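Long-range contacts in molybdopterin converting factor, subunit 1 (Pyrococcus furiosus, PDB 1VJK), which probably serves as the small, ubiquitin-like sulfur-carrier subunit of molybdopterin synthase in the making of the molybdenum cofactor: residues V14-R19 and E29-P34; Q22-D27 and E51-E56; E60-D65 and G74-W79; I70-R75 and D87-F92. One frame throughout, in Å; residues are numbered along the deposited sequence.

In the fold
All four contacts belong to one compact domain, whose mixed sheet runs 28-33, 10-16, 88-92, 69-72 with helix 39-49 packed against it. Interactions 1 and 4 hold the two outer strands to the two central ones; their centres lie about 9 Å apart and the central strands join them through Lys15 and its bonds to Val89 and Val91. Interaction 2 crosses interaction 1 along the chain and lies about 10 Å from it, centre to centre; the Arg19-Glu56 salt bridge links the two. Interaction 3 follows in the loops, shares Gly74 and Arg75 with interaction 4, and lies about 16 Å from interaction 1, centre to centre. This arrangement is consistent with the ubiquitin-like fold of MoaD.

Interaction 1. Residues V14-R19 and E29-P34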
loop_
_atom_site.group_PDB
_atom_site.type_symbol
_atom_site.label_atom_id
_atom_site.label_comp_id
_atom_site.label_asym_id
_atom_site.label_seq_id
_atom_site.Cartn_x
_atom_site.Cartn_y
_atom_site.Cartn_z
ATOM N N VAL A 14 -4.678 -3.095 4.914
ATOM C CA VAL A 14 -3.867 -1.917 4.654
ATOM C C VAL A 14 -3.934 -0.973 5.829
ATOM O O VAL A 14 -5.036 -0.631 6.262
ATOM C CB VAL A 14 -4.297 -1.186 3.356
ATOM C CG1 VAL A 14 -3.435 0.046 3.102
ATOM C CG2 VAL A 14 -4.256 -2.149 2.161
ATOM N N LYS A 15 -2.771 -0.578 6.361
ATOM C CA LYS A 15 -2.708 0.370 7.477
ATOM C C LYS A 15 -2.076 1.644 6.963
ATOM O O LYS A 15 -0.933 1.634 6.474
ATOM C CB LYS A 15 -1.910 -0.199 8.664
ATOM C CG LYS A 15 -2.484 -1.475 9.293
ATOM C CD LYS A 15 -1.618 -1.931 10.461
ATOM C CE LYS A 15 -2.284 -3.046 11.254
ATOM N N TYR A 16 -2.811 2.740 7.064
ATOM C CA TYR A 16 -2.306 4.056 6.664
ATOM C C TYR A 16 -1.734 4.778 7.849
ATOM O O TYR A 16 -2.243 4.657 8.978
ATOM C CB TYR A 16 -3.467 4.881 6.083
ATOM C CG TYR A 16 -4.101 4.250 4.874
ATOM C CD1 TYR A 16 -3.503 4.357 3.615
ATOM C CD2 TYR A 16 -5.298 3.573 4.976
ATOM C CE1 TYR A 16 -4.063 3.780 2.489
ATOM C CE2 TYR A 16 -5.901 2.995 3.844
ATOM C CZ TYR A 16 -5.258 3.109 2.601
ATOM O OH TYR A 16 -5.836 2.516 1.479
ATOM N N PHE A 17 -0.691 5.572 7.579
ATOM C CA PHE A 17 -0.015 6.320 8.620
ATOM C C PHE A 17 0.049 7.793 8.323
ATOM O O PHE A 17 0.119 8.206 7.168
ATOM C CB PHE A 17 1.419 5.785 8.795
ATOM C CG PHE A 17 1.476 4.399 9.352
ATOM C CD1 PHE A 17 1.635 4.202 10.725
ATOM C CD2 PHE A 17 1.375 3.286 8.509
ATOM C CE1 PHE A 17 1.695 2.913 11.258
ATOM C CE2 PHE A 17 1.416 1.995 9.024
ATOM C CZ PHE A 17 1.585 1.807 10.406
ATOM N N ALA A 18 0.070 8.588 9.393
ATOM C CA ALA A 18 0.303 10.026 9.300
ATOM C C ALA A 18 -0.673 10.665 8.300
ATOM O O ALA A 18 -1.880 10.400 8.382
ATOM C CB ALA A 18 1.764 10.325 8.971
ATOM N N ARG A 19 -0.189 11.494 7.367
ATOM C CA ARG A 19 -1.159 12.242 6.541
ATOM C C ARG A 19 -1.958 11.345 5.625
ATOM O O ARG A 19 -3.026 11.732 5.158
ATOM C CB ARG A 19 -0.497 13.380 5.763
ATOM C CG ARG A 19 0.357 12.969 4.601
ATOM C CD ARG A 19 1.030 14.181 4.002
ATOM N NE ARG A 19 1.939 13.820 2.931
ATOM C CZ ARG A 19 1.588 13.725 1.641
ATOM N NH1 ARG A 19 0.336 13.984 1.243
ATOM N NH2 ARG A 19 2.530 13.359 0.747
ATOM N N GLU A 29 -7.903 -0.412 6.198
ATOM C CA GLU A 29 -8.944 -0.961 5.353
ATOM C C GLU A 29 -8.529 -2.297 4.805
ATOM O O GLU A 29 -7.342 -2.523 4.541
ATOM C CB GLU A 29 -9.467 0.021 4.252
ATOM C CG GLU A 29 -8.748 -0.041 2.928
ATOM C CD GLU A 29 -9.245 0.994 1.914
ATOM O OE1 GLU A 29 -10.445 0.958 1.449
ATOM O OE2 GLU A 29 -8.383 1.777 1.542
ATOM N N GLU A 30 -9.487 -3.190 4.659
ATOM C CA GLU A 30 -9.271 -4.471 4.034
ATOM C C GLU A 30 -9.489 -4.354 2.557
ATOM O O GLU A 30 -10.543 -3.848 2.114
ATOM C CB GLU A 30 -10.209 -5.522 4.615
ATOM C CG GLU A 30 -10.073 -5.705 6.111
ATOM C CD GLU A 30 -10.986 -6.793 6.655
ATOM O OE1 GLU A 30 -12.253 -6.674 6.546
ATOM O OE2 GLU A 30 -10.447 -7.781 7.208
ATOM N N ILE A 31 -8.550 -4.849 1.769
ATOM C CA ILE A 31 -8.661 -4.785 0.332
ATOM C C ILE A 31 -8.574 -6.183 -0.259
ATOM O O ILE A 31 -7.554 -6.887 -0.116
ATOM C CB ILE A 31 -7.582 -3.854 -0.272
ATOM C CG1 ILE A 31 -7.752 -2.430 0.289
ATOM C CG2 ILE A 31 -7.752 -3.815 -1.807
ATOM C CD1 ILE A 31 -6.943 -1.350 -0.382
ATOM N N GLU A 32 -9.653 -6.605 -0.896
ATOM C CA GLU A 32 -9.709 -7.882 -1.594
ATOM C C GLU A 32 -9.139 -7.703 -3.001
ATOM O O GLU A 32 -9.541 -6.796 -3.734
ATOM C CB GLU A 32 -11.144 -8.387 -1.649
ATOM C CG GLU A 32 -11.735 -8.735 -0.270
ATOM C CD GLU A 32 -13.166 -9.282 -0.309
ATOM O OE1 GLU A 32 -13.671 -9.649 -1.390
ATOM O OE2 GLU A 32 -13.810 -9.402 0.772
ATOM N N LEU A 33 -8.189 -8.565 -3.354
ATOM C CA LEU A 33 -7.480 -8.493 -4.613
ATOM C C LEU A 33 -7.604 -9.824 -5.329
ATOM O O LEU A 33 -7.773 -10.846 -4.681
ATOM C CB LEU A 33 -5.992 -8.171 -4.365
ATOM C CG LEU A 33 -5.725 -6.809 -3.746
ATOM C CD1 LEU A 33 -4.262 -6.738 -3.292
ATOM C CD2 LEU A 33 -6.052 -5.737 -4.793
ATOM N N PRO A 34 -7.535 -9.836 -6.664
ATOM C CA PRO A 34 -7.592 -11.094 -7.404
ATOM C C PRO A 34 -6.377 -11.970 -7.145
ATOM O O PRO A 34 -5.297 -11.484 -6.789
ATOM C CB PRO A 34 -7.637 -10.654 -8.879
ATOM C CG PRO A 34 -7.872 -9.226 -8.874
ATOM C CD PRO A 34 -7.435 -8.664 -7.559
#
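Val14 and Glu29 face each other as an antiparallel hydrogen-bonded pair, with both backbone bonds made: Val14 N to Glu29 O is 2.8 Å, and Glu29 N to Val14 O is 2.9 Å. The third polar link runs between side chains. Tyr16 OH donates to Glu29 OE2 at 2.7 Å, and the carboxylate oxygen sits at the edge of the phenol ring, in its plane, accepting the bond with its anti lone pair. Ring and carboxylate planes are turned 58° apart. Beyond CG the Glu29 chain is extended (chi2 -177°), which carries the carboxylate out to the phenol. His50 also bonds OE2 and Arg49 forms a salt bridge with OE1, so this carboxylate is bonded by three residues, Tyr16, His50 and Arg49, and its negative charge is probably well compensated.

Strands 10-16 and 28-33 form the first beta hairpin of the ubiquitin-like fold, the connection between them carrying helix 19-24. Apolar contact lies on the face that carries Val14 and Ile31, the one covered by helix 39-49. Val14 CG2 meets Ile31 CD1 at 3.8 Å, while Val14 CG1 lies 3.6 Å above the plane of the Tyr16 ring, offset toward its rim.

Interaction 2. Residues Q22-D27 and E51-E56; sequences QLAGVD and EKFKEE
Leu23 reaches three side chains of 51-56 with different parts of itself, and this apolar packing is the main component of the contact. Its CB lies 3.7 Å from Phe53 CE2. The CD2 branch rests on the aliphatic part of Lys52, 4.0 Å from Lys52 CD, whereas CD1 turns to Glu56 and approaches Glu56 OE2 to 3.6 Å. The same CD1 methyl is over one face of the Phe53 ring. Ala24 adds to the packing at the rim of that ring: its CA lies at the edge, in plane, and its CB is 4.0 Å from Phe53 CE2.

The polar link is through water. One molecule donates to Leu23 O (3.3 Å) and accepts from Lys52 N (3.0 Å), tying the end of the helix to the backbone of the 3-10 segment 51-53. Glu56, bent at chi2 (-75°), meets Leu23 CD1 from the opposite direction; its OE1 makes a salt bridge with Arg19, which probably orients the carboxylate.

Beyond the segments, Phe53 touches Ile46 and Lys47. The contact thus packs the short helix 19-24 onto the loop leaving helix 39-49, joining two connections at one end of the ubiquitin-like fold.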
loop_
_atom_site.group_PDB
_atom_site.type_symbol
_atom_site.label_atom_id
_atom_site.label_comp_id
_atom_site.label_asym_id
_atom_site.label_seq_id
_atom_site.Cartn_x
_atom_site.Cartn_y
_atom_site.Cartn_z
ATOM N N GLN A 22 -5.553 10.778 6.425
ATOM C CA GLN A 22 -6.505 11.737 5.902
ATOM C C GLN A 22 -6.796 11.537 4.458
ATOM O O GLN A 22 -7.936 11.702 4.055
ATOM C CB GLN A 22 -6.071 13.187 6.114
ATOM C CG GLN A 22 -6.300 13.719 7.509
ATOM C CD GLN A 22 -5.528 12.960 8.542
ATOM O OE1 GLN A 22 -4.285 13.003 8.561
ATOM N NE2 GLN A 22 -6.240 12.235 9.406
ATOM N N LEU A 23 -5.782 11.190 3.658
ATOM C CA LEU A 23 -6.042 10.946 2.238
ATOM C C LEU A 23 -6.949 9.740 2.020
ATOM O O LEU A 23 -7.796 9.754 1.128
ATOM C CB LEU A 23 -4.730 10.722 1.481
ATOM C CG LEU A 23 -3.745 11.876 1.357
ATOM C CD1 LEU A 23 -2.778 11.548 0.193
ATOM C CD2 LEU A 23 -4.402 13.252 1.178
ATOM N N ALA A 24 -6.746 8.674 2.803
ATOM C CA ALA A 24 -7.584 7.490 2.674
ATOM C C ALA A 24 -8.943 7.664 3.338
ATOM O O ALA A 24 -9.898 6.947 3.006
ATOM C CB ALA A 24 -6.882 6.230 3.249
ATOM N N GLY A 25 -9.025 8.578 4.304
ATOM C CA GLY A 25 -10.253 8.753 5.086
ATOM C C GLY A 25 -10.487 7.727 6.185
ATOM O O GLY A 25 -11.526 7.778 6.865
ATOM N N VAL A 26 -9.584 6.762 6.328
ATOM C CA VAL A 26 -9.620 5.698 7.346
ATOM C C VAL A 26 -8.209 5.396 7.799
ATOM O O VAL A 26 -7.226 5.639 7.065
ATOM C CB VAL A 26 -10.185 4.349 6.829
ATOM C CG1 VAL A 26 -11.626 4.383 6.814
ATOM C CG2 VAL A 26 -9.622 3.978 5.433
ATOM N N ASP A 27 -8.085 4.801 8.974
ATOM C CA ASP A 27 -6.787 4.435 9.494
ATOM C C ASP A 27 -6.329 3.112 8.902
ATOM O O ASP A 27 -5.135 2.856 8.763
ATOM C CB ASP A 27 -6.824 4.348 11.022
ATOM C CG ASP A 27 -6.923 5.704 11.701
ATOM O OD1 ASP A 27 -6.847 6.770 11.040
ATOM O OD2 ASP A 27 -7.109 5.778 12.928
ATOM N N GLU A 51 -8.658 8.765 -4.775
ATOM C CA GLU A 51 -8.035 9.487 -5.887
ATOM C C GLU A 51 -6.929 10.445 -5.467
ATOM O O GLU A 51 -6.062 10.754 -6.279
ATOM C CB GLU A 51 -9.080 10.215 -6.723
ATOM C CG GLU A 51 -9.836 11.307 -5.996
ATOM C CD GLU A 51 -10.955 11.888 -6.831
ATOM O OE1 GLU A 51 -11.041 11.536 -8.023
ATOM O OE2 GLU A 51 -11.741 12.697 -6.285
ATOM N N LYS A 52 -6.940 10.896 -4.214
ATOM C CA LYS A 52 -5.872 11.812 -3.753
ATOM C C LYS A 52 -4.502 11.135 -3.758
ATOM O O LYS A 52 -3.470 11.822 -3.765
ATOM C CB LYS A 52 -6.189 12.404 -2.383
ATOM C CG LYS A 52 -7.410 13.309 -2.399
ATOM C CD LYS A 52 -7.580 14.047 -1.085
ATOM C CE LYS A 52 -8.665 13.407 -0.208
ATOM N NZ LYS A 52 -9.271 14.385 0.779
ATOM N N PHE A 53 -4.462 9.793 -3.789
ATOM C CA PHE A 53 -3.184 9.087 -3.884
ATOM C C PHE A 53 -2.600 9.052 -5.296
ATOM O O PHE A 53 -1.435 8.674 -5.477
ATOM C CB PHE A 53 -3.309 7.631 -3.394
ATOM C CG PHE A 53 -3.333 7.475 -1.905
ATOM C CD1 PHE A 53 -2.143 7.313 -1.199
ATOM C CD2 PHE A 53 -4.517 7.451 -1.217
ATOM C CE1 PHE A 53 -2.163 7.150 0.190
ATOM C CE2 PHE A 53 -4.551 7.285 0.158
ATOM C CZ PHE A 53 -3.360 7.131 0.866
ATOM N N LYS A 54 -3.391 9.411 -6.303
ATOM C CA LYS A 54 -2.889 9.347 -7.683
ATOM C C LYS A 54 -1.671 10.251 -7.867
ATOM O O LYS A 54 -0.759 9.908 -8.632
ATOM C CB LYS A 54 -3.990 9.722 -8.685
ATOM C CG LYS A 54 -5.081 8.672 -8.794
ATOM C CD LYS A 54 -6.074 8.990 -9.899
ATOM C CE LYS A 54 -6.638 7.686 -10.479
ATOM N N GLU A 55 -1.662 11.370 -7.140
ATOM C CA GLU A 55 -0.652 12.431 -7.249
ATOM C C GLU A 55 0.554 12.170 -6.320
ATOM O O GLU A 55 1.549 12.924 -6.341
ATOM C CB GLU A 55 -1.302 13.785 -6.906
ATOM C CG GLU A 55 -2.418 14.280 -7.851
ATOM C CD GLU A 55 -3.620 13.327 -8.026
ATOM O OE1 GLU A 55 -4.207 12.816 -7.002
ATOM O OE2 GLU A 55 -3.999 13.098 -9.212
ATOM N N GLU A 56 0.474 11.112 -5.519
ATOM C CA GLU A 56 1.525 10.768 -4.571
ATOM C C GLU A 56 2.465 9.750 -5.196
ATOM O O GLU A 56 2.032 8.740 -5.754
ATOM C CB GLU A 56 0.925 10.198 -3.277
ATOM C CG GLU A 56 -0.076 11.128 -2.611
ATOM C CD GLU A 56 0.584 12.294 -1.897
ATOM O OE1 GLU A 56 1.810 12.262 -1.719
ATOM O OE2 GLU A 56 -0.130 13.268 -1.535
HETATM O O HOH W 1 -8.808 10.220 -1.968
#

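Interaction 3. Residues E60-D65 and G74-W79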
loop_
_atom_site.group_PDB
_atom_site.type_symbol
_atom_site.label_atom_id
_atom_site.label_comp_id
_atom_site.label_asym_id
_atom_site.label_seq_id
_atom_site.Cartn_x
_atom_site.Cartn_y
_atom_site.Cartn_z
ATOM N N GLU A 60 9.648 2.173 -4.396
ATOM C CA GLU A 60 9.844 0.742 -4.387
ATOM C C GLU A 60 10.854 0.429 -3.304
ATOM O O GLU A 60 12.002 0.931 -3.349
ATOM C CB GLU A 60 10.316 0.259 -5.747
ATOM C CG GLU A 60 10.348 -1.255 -5.835
ATOM C CD GLU A 60 10.410 -1.806 -7.252
ATOM O OE1 GLU A 60 10.817 -1.072 -8.198
ATOM O OE2 GLU A 60 10.099 -3.001 -7.415
ATOM N N GLY A 61 10.451 -0.390 -2.341
ATOM C CA GLY A 61 11.240 -0.622 -1.144
ATOM C C GLY A 61 11.429 0.664 -0.368
ATOM O O GLY A 61 10.570 1.566 -0.382
ATOM N N TYR A 62 12.568 0.784 0.298
ATOM C CA TYR A 62 12.890 2.012 0.979
ATOM C C TYR A 62 13.313 3.079 -0.038
ATOM O O TYR A 62 14.192 2.839 -0.882
ATOM C CB TYR A 62 13.994 1.799 2.017
ATOM C CG TYR A 62 14.362 3.081 2.716
ATOM C CD1 TYR A 62 13.520 3.629 3.690
ATOM C CD2 TYR A 62 15.544 3.774 2.397
ATOM C CE1 TYR A 62 13.828 4.827 4.325
ATOM C CE2 TYR A 62 15.859 4.979 3.037
ATOM C CZ TYR A 62 15.007 5.490 4.009
ATOM O OH TYR A 62 15.306 6.672 4.642
ATOM N N ASP A 63 12.684 4.249 0.048
ATOM C CA ASP A 63 12.996 5.367 -0.825
ATOM C C ASP A 63 12.616 6.677 -0.163
ATOM O O ASP A 63 11.446 6.998 -0.038
ATOM C CB ASP A 63 12.294 5.186 -2.176
ATOM C CG ASP A 63 12.626 6.275 -3.174
ATOM O OD1 ASP A 63 13.353 7.249 -2.837
ATOM O OD2 ASP A 63 12.179 6.230 -4.335
ATOM N N GLU A 64 13.619 7.450 0.254
ATOM C CA GLU A 64 13.357 8.692 0.992
ATOM C C GLU A 64 12.844 9.815 0.096
ATOM O O GLU A 64 12.279 10.800 0.591
ATOM C CB GLU A 64 14.600 9.147 1.773
ATOM N N ASP A 65 13.008 9.664 -1.218
ATOM C CA ASP A 65 12.600 10.721 -2.157
ATOM C C ASP A 65 11.133 10.607 -2.594
ATOM O O ASP A 65 10.567 11.551 -3.151
ATOM C CB ASP A 65 13.519 10.740 -3.374
ATOM C CG ASP A 65 14.975 10.988 -3.001
ATOM O OD1 ASP A 65 15.231 11.850 -2.121
ATOM O OD2 ASP A 65 15.925 10.363 -3.527
ATOM N N GLY A 74 5.846 -5.883 7.816
ATOM C CA GLY A 74 6.997 -5.256 8.430
ATOM C C GLY A 74 8.248 -5.253 7.587
ATOM O O GLY A 74 9.298 -4.883 8.110
ATOM N N ARG A 75 8.162 -5.642 6.310
ATOM C CA ARG A 75 9.354 -5.752 5.460
ATOM C C ARG A 75 9.248 -4.927 4.193
ATOM O O ARG A 75 8.176 -4.873 3.579
ATOM C CB ARG A 75 9.600 -7.214 5.074
ATOM C CG ARG A 75 9.839 -8.167 6.222
ATOM C CD ARG A 75 9.738 -9.641 5.815
ATOM N NE ARG A 75 10.828 -10.037 4.909
ATOM C CZ ARG A 75 10.712 -10.207 3.582
ATOM N NH1 ARG A 75 9.549 -10.034 2.965
ATOM N NH2 ARG A 75 11.774 -10.559 2.869
ATOM N N TYR A 76 10.323 -4.272 3.786
ATOM C CA TYR A 76 10.365 -3.640 2.481
ATOM C C TYR A 76 10.473 -4.739 1.435
ATOM O O TYR A 76 11.232 -5.732 1.606
ATOM C CB TYR A 76 11.569 -2.680 2.365
ATOM C CG TYR A 76 11.485 -1.467 3.264
ATOM C CD1 TYR A 76 10.505 -0.485 3.060
ATOM C CD2 TYR A 76 12.391 -1.294 4.318
ATOM C CE1 TYR A 76 10.423 0.634 3.885
ATOM C CE2 TYR A 76 12.313 -0.183 5.155
ATOM C CZ TYR A 76 11.333 0.781 4.931
ATOM O OH TYR A 76 11.256 1.885 5.766
ATOM N N VAL A 77 9.708 -4.572 0.362
ATOM C CA VAL A 77 9.653 -5.568 -0.707
ATOM C C VAL A 77 9.587 -4.889 -2.072
ATOM O O VAL A 77 9.396 -3.668 -2.178
ATOM C CB VAL A 77 8.429 -6.507 -0.574
ATOM C CG1 VAL A 77 8.491 -7.352 0.698
ATOM C CG2 VAL A 77 7.148 -5.694 -0.628
ATOM N N SER A 78 9.733 -5.700 -3.124
ATOM C CA SER A 78 9.651 -5.180 -4.474
ATOM C C SER A 78 8.189 -4.965 -4.901
ATOM O O SER A 78 7.249 -5.496 -4.280
ATOM C CB SER A 78 10.343 -6.127 -5.433
ATOM O OG SER A 78 9.472 -7.141 -5.826
ATOM N N TRP A 79 8.001 -4.199 -5.971
ATOM C CA TRP A 79 6.643 -4.009 -6.487
ATOM C C TRP A 79 6.055 -5.278 -7.069
ATOM O O TRP A 79 4.852 -5.397 -7.200
ATOM C CB TRP A 79 6.580 -2.907 -7.536
ATOM C CG TRP A 79 6.604 -1.498 -6.964
ATOM C CD1 TRP A 79 6.450 -1.143 -5.652
ATOM C CD2 TRP A 79 6.784 -0.278 -7.688
ATOM N NE1 TRP A 79 6.517 0.227 -5.518
ATOM C CE2 TRP A 79 6.723 0.783 -6.752
ATOM C CE3 TRP A 79 6.991 0.033 -9.040
ATOM C CZ2 TRP A 79 6.867 2.128 -7.124
ATOM C CZ3 TRP A 79 7.136 1.382 -9.409
ATOM C CH2 TRP A 79 7.073 2.404 -8.450
HETATM O O HOH W 2 7.721 -1.588 -2.513
#
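Glu60 extends over the indole of Trp79 because its CG is anti to the backbone N (chi1 -172°) and the chain stays straight beyond. The backbone puts Tyr62 CB over the Tyr76 ring, and chi1 (179°) directs the Tyr62 ring, so that its CD1 comes to Tyr76 CZ and OH. The Glu60 carboxylate lies almost parallel to the indole, the planes only 13° apart, and Glu60 CB makes a CH-pi contact 3.8 Å from the centroid of the five-membered ring. From this position Glu60 OE2 accepts the backbone Trp79 N at 2.8 Å in a nearly straight bond, met on the anti side but out of the carboxylate plane.

At the other end, Tyr62 CB stands 4.0 Å from the Tyr76 ring centroid, over the face, and the edge of Tyr62 turns to that face in an offset edge-to-face pair with centroids 5.7 Å apart. Between the two, Gly61 N bonds Val77 O weakly at 3.4 Å, and a water bridges the same two atoms more closely.

An alanine in place of Trp79 removes the indole under Glu60 and the N-H that meets Gly59 O; the carboxylate would probably keep its backbone bond but be less firmly held flat. The chemistry implies that two irregular loops are joined mainly by aromatic faces, with one strong charged-acceptor bond and a water-assisted backbone link fixing their relative position.

Interaction 4. Residues I70-R75 and D87-F92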
loop_
_atom_site.group_PDB
_atom_site.type_symbol
_atom_site.label_atom_id
_atom_site.label_comp_id
_atom_site.label_asym_id
_atom_site.label_seq_id
_atom_site.Cartn_x
_atom_site.Cartn_y
_atom_site.Cartn_z
ATOM N N ILE A 70 5.988 1.565 1.351
ATOM C CA ILE A 70 5.108 0.501 1.871
ATOM C C ILE A 70 5.928 -0.606 2.485
ATOM O O ILE A 70 7.137 -0.730 2.210
ATOM C CB ILE A 70 4.134 -0.068 0.796
ATOM C CG1 ILE A 70 4.881 -0.857 -0.297
ATOM C CG2 ILE A 70 3.196 1.040 0.235
ATOM C CD1 ILE A 70 5.062 -2.390 0.015
ATOM N N ALA A 71 5.313 -1.378 3.361
ATOM C CA ALA A 71 5.949 -2.557 3.918
ATOM C C ALA A 71 4.916 -3.639 4.010
ATOM O O ALA A 71 3.730 -3.386 4.297
ATOM C CB ALA A 71 6.560 -2.273 5.301
ATOM N N VAL A 72 5.332 -4.864 3.740
ATOM C CA VAL A 72 4.461 -6.024 3.850
ATOM C C VAL A 72 4.892 -6.866 5.030
ATOM O O VAL A 72 6.035 -7.366 5.045
ATOM C CB VAL A 72 4.482 -6.882 2.576
ATOM C CG1 VAL A 72 3.577 -8.124 2.761
ATOM C CG2 VAL A 72 4.035 -6.053 1.361
ATOM N N ASN A 73 4.006 -7.029 6.012
ATOM C CA ASN A 73 4.336 -7.701 7.275
ATOM C C ASN A 73 5.668 -7.197 7.850
ATOM O O ASN A 73 6.512 -7.984 8.319
ATOM C CB ASN A 73 4.353 -9.219 7.073
ATOM C CG ASN A 73 3.047 -9.726 6.553
ATOM O OD1 ASN A 73 1.989 -9.246 6.977
ATOM N ND2 ASN A 73 3.090 -10.666 5.636
ATOM N N GLY A 74 5.846 -5.883 7.816
ATOM C CA GLY A 74 6.997 -5.256 8.430
ATOM C C GLY A 74 8.248 -5.253 7.587
ATOM O O GLY A 74 9.298 -4.883 8.110
ATOM N N ARG A 75 8.162 -5.642 6.310
ATOM C CA ARG A 75 9.354 -5.752 5.460
ATOM C C ARG A 75 9.248 -4.927 4.193
ATOM O O ARG A 75 8.176 -4.873 3.579
ATOM C CB ARG A 75 9.600 -7.214 5.074
ATOM C CG ARG A 75 9.839 -8.167 6.222
ATOM C CD ARG A 75 9.738 -9.641 5.815
ATOM N NE ARG A 75 10.828 -10.037 4.909
ATOM C CZ ARG A 75 10.712 -10.207 3.582
ATOM N NH1 ARG A 75 9.549 -10.034 2.965
ATOM N NH2 ARG A 75 11.774 -10.559 2.869
ATOM N N ASP A 87 -1.958 -10.796 4.490
ATOM C CA ASP A 87 -0.804 -9.898 4.618
ATOM C C ASP A 87 -1.242 -8.539 5.139
ATOM O O ASP A 87 -2.353 -8.063 4.813
ATOM C CB ASP A 87 -0.156 -9.639 3.248
ATOM C CG ASP A 87 0.809 -10.709 2.812
ATOM O OD1 ASP A 87 1.248 -11.564 3.637
ATOM O OD2 ASP A 87 1.217 -10.755 1.624
ATOM N N VAL A 88 -0.373 -7.895 5.902
ATOM C CA VAL A 88 -0.615 -6.554 6.424
ATOM C C VAL A 88 0.322 -5.591 5.721
ATOM O O VAL A 88 1.537 -5.766 5.744
ATOM C CB VAL A 88 -0.379 -6.483 7.947
ATOM C CG1 VAL A 88 -0.628 -5.061 8.444
ATOM C CG2 VAL A 88 -1.327 -7.452 8.680
ATOM N N VAL A 89 -0.227 -4.577 5.066
ATOM C CA VAL A 89 0.574 -3.654 4.282
ATOM C C VAL A 89 0.498 -2.265 4.866
ATOM O O VAL A 89 -0.593 -1.679 4.923
ATOM C CB VAL A 89 0.133 -3.661 2.797
ATOM C CG1 VAL A 89 1.032 -2.762 1.974
ATOM C CG2 VAL A 89 0.174 -5.067 2.228
ATOM N N GLY A 90 1.628 -1.713 5.305
ATOM C CA GLY A 90 1.668 -0.356 5.808
ATOM C C GLY A 90 1.921 0.605 4.656
ATOM O O GLY A 90 2.655 0.291 3.705
ATOM N N VAL A 91 1.289 1.779 4.761
ATOM C CA VAL A 91 1.377 2.857 3.780
ATOM C C VAL A 91 1.734 4.109 4.548
ATOM O O VAL A 91 0.918 4.623 5.319
ATOM C CB VAL A 91 0.029 3.025 3.031
ATOM C CG1 VAL A 91 0.087 4.208 2.074
ATOM C CG2 VAL A 91 -0.299 1.751 2.243
ATOM N N PHE A 92 2.969 4.605 4.376
ATOM C CA PHE A 92 3.504 5.612 5.296
ATOM C C PHE A 92 4.474 6.562 4.612
ATOM O O PHE A 92 5.078 6.214 3.588
ATOM C CB PHE A 92 4.247 4.911 6.479
ATOM C CG PHE A 92 5.156 3.781 6.053
ATOM C CD1 PHE A 92 6.497 4.013 5.713
ATOM C CD2 PHE A 92 4.660 2.473 6.000
ATOM C CE1 PHE A 92 7.317 2.928 5.309
ATOM C CE2 PHE A 92 5.443 1.425 5.593
ATOM C CZ PHE A 92 6.790 1.638 5.252
HETATM O O HOH W 3 3.417 -4.265 7.429
#
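Asn73 makes three hydrogen bonds to the start of strand 88-92 and its neighbour Asp87. Its backbone N donates to Val88 O at 2.8 Å, and its side-chain OD1 accepts Val88 N at 2.9 Å. The amide ND2 then reaches Asp87 OD1, also at 2.9 Å, arriving from above the carboxylate plane, with the amide and carboxylate planes 74° apart. Asn73 CG lies beside the backbone N (chi1 -58°), turning both ends of the amide toward Asp87 and Val88. Asp87 OD2 is held separately by Lys84 N. An alanine at Asp87 takes away the acceptor of Asn73 ND2 and Lys84 N, and the Asn73 amide would probably be less firmly fixed in its rotation.

A type I' turn from Val72 to Arg75 ends strand 69-72, with positive phi at Asn73 and Gly74; a water bridges Gly74 N and Val88 O. Ala71 and Gly90 follow as the hydrogen-bonded pair of the antiparallel strands, flanked by the non-hydrogen-bonded pairs Val72-Val89 and Ile70-Val91. In the ubiquitin-like sheet this puts 69-72 at the edge beside the central strand 88-92.

On the face with Ile70, Val72, Val89 and Val91, which helix 39-49 covers, Val72 CG2 and Val89 CG2 are 4.1 Å apart, their side chains side by side. Ile70 CG2 meets Val91 CG2 at the same spacing, 4.1 Å. On the face with Ala71, its CB lies at the edge of the Phe92 ring, 3.9 Å from Phe92 CE2.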